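Local coordinates for VP4 protein (Tellina virus 1, PDB 3P06) that probably acts as a serine protease that cleaves the viral polyprotein into its final products, captured here as an intramolecular acyl-enzyme, at residues 99-102 with 103-106. Sequence-based numbering, arbitrary orientation.
Sequences AFNS and WEAA
Asn-101 and Glu-104 meet twice, through backbone and through side chains, where the loop after strand 98-99 turns into helix 104-111. The turn itself is type I: Glu-104 N donates to Asn-101 O (3.2 Å), arriving from well above the carbonyl plane. Followed outward, the Glu-104 side chain runs back past the same carbonyl, extended beyond CG. Its CB lies 3.4 Å from Asn-101 O; CG, set beside its own backbone N (chi1 -62°), comes closer still and also lies over one face of the Trp-103 indole, toward the rim. CD then faces Asn-101 ND2, and OE2 accepts from that ND2 at 2.7 Å. This bond is nearly straight (164°); OE2 lies in the amide plane, but the N-H reaches it from above the carboxylate plane, the two planes being nearly perpendicular. OE1 takes the backbone N-H of Val-127, while Asn-101 OD1 accepts from Asn-63 N. At the indole edge, Trp-103 NE1 gives Phe-100 O a short but bent, weak hydrogen bond (2.8 Å, 126°). Ser-102, the predicted nucleophile, sits inside this turn, its OG esterified to Ala-194 C. The side chains thus tie the turn's two ends; two N-H donors would favour a charged Glu-104, whereas nearby Glu-66 would probably raise the pKa of one of the pair.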
loop_
_atom_site.group_PDB
_atom_site.type_symbol
_atom_site.label_atom_id
_atom_site.label_comp_id
_atom_site.label_asym_id
_atom_site.label_seq_id
_atom_site.Cartn_x
_atom_site.Cartn_y
_atom_site.Cartn_z
ATOM N N ALA A 99 1.959 9.782 -3.805
ATOM C CA ALA A 99 1.021 10.482 -4.697
ATOM C C ALA A 99 -0.068 9.557 -5.160
ATOM O O ALA A 99 0.155 8.361 -5.261
ATOM C CB ALA A 99 1.779 11.074 -5.932
ATOM N N PHE A 100 -1.258 10.131 -5.422
ATOM C CA PHE A 100 -2.412 9.461 -6.046
ATOM C C PHE A 100 -3.122 8.521 -5.075
ATOM O O PHE A 100 -2.890 8.602 -3.876
ATOM C CB PHE A 100 -1.997 8.804 -7.356
ATOM C CG PHE A 100 -0.988 9.637 -8.176
ATOM C CD1 PHE A 100 -0.912 11.033 -8.044
ATOM C CD2 PHE A 100 -0.126 9.022 -9.056
ATOM C CE1 PHE A 100 0.049 11.811 -8.797
ATOM C CE2 PHE A 100 0.807 9.754 -9.817
ATOM C CZ PHE A 100 0.907 11.158 -9.684
ATOM N N ASN A 101 -3.991 7.647 -5.557
ATOM C CA ASN A 101 -4.951 7.042 -4.666
ATOM C C ASN A 101 -4.987 5.519 -4.792
ATOM O O ASN A 101 -5.864 4.856 -4.225
ATOM C CB ASN A 101 -6.350 7.674 -4.890
ATOM C CG ASN A 101 -6.484 9.024 -4.199
ATOM O OD1 ASN A 101 -5.918 9.997 -4.674
ATOM N ND2 ASN A 101 -7.208 9.090 -3.029
ATOM N N SER A 102 -4.024 4.964 -5.520
ATOM C CA SER A 102 -3.952 3.522 -5.686
ATOM C C SER A 102 -3.541 2.688 -4.409
ATOM O O SER A 102 -3.501 1.457 -4.461
ATOM C CB SER A 102 -3.001 3.243 -6.833
ATOM O OG SER A 102 -1.654 3.485 -6.340
ATOM N N TRP A 103 -3.264 3.360 -3.286
ATOM C CA TRP A 103 -2.965 2.761 -1.958
ATOM C C TRP A 103 -4.287 2.444 -1.221
ATOM O O TRP A 103 -4.293 1.763 -0.194
ATOM C CB TRP A 103 -2.146 3.751 -1.089
ATOM C CG TRP A 103 -2.802 5.115 -1.010
ATOM C CD1 TRP A 103 -2.568 6.199 -1.820
ATOM C CD2 TRP A 103 -3.808 5.513 -0.085
ATOM N NE1 TRP A 103 -3.359 7.238 -1.445
ATOM C CE2 TRP A 103 -4.154 6.835 -0.396
ATOM C CE3 TRP A 103 -4.470 4.855 0.990
ATOM C CZ2 TRP A 103 -5.148 7.565 0.344
ATOM C CZ3 TRP A 103 -5.464 5.571 1.729
ATOM C CH2 TRP A 103 -5.820 6.897 1.370
ATOM N N GLU A 104 -5.412 2.929 -1.745
ATOM C CA GLU A 104 -6.684 2.827 -0.974
ATOM C C GLU A 104 -7.208 1.413 -0.796
ATOM O O GLU A 104 -7.778 1.120 0.248
ATOM C CB GLU A 104 -7.794 3.673 -1.629
ATOM C CG GLU A 104 -7.440 5.152 -1.659
ATOM C CD GLU A 104 -8.566 6.014 -2.282
ATOM O OE1 GLU A 104 -9.310 5.489 -3.168
ATOM O OE2 GLU A 104 -8.703 7.224 -1.882
ATOM N N ALA A 105 -7.138 0.569 -1.831
ATOM C CA ALA A 105 -7.570 -0.819 -1.668
ATOM C C ALA A 105 -6.743 -1.527 -0.562
ATOM O O ALA A 105 -7.324 -2.204 0.268
ATOM C CB ALA A 105 -7.508 -1.604 -2.982
ATOM N N ALA A 106 -5.417 -1.335 -0.523
ATOM C CA ALA A 106 -4.585 -1.916 0.532
ATOM C C ALA A 106 -4.978 -1.388 1.961
ATOM O O ALA A 106 -5.061 -2.152 2.931
ATOM C CB ALA A 106 -3.071 -1.614 0.261
HETATM O O HOH W 1 -3.744 -0.534 -2.600
#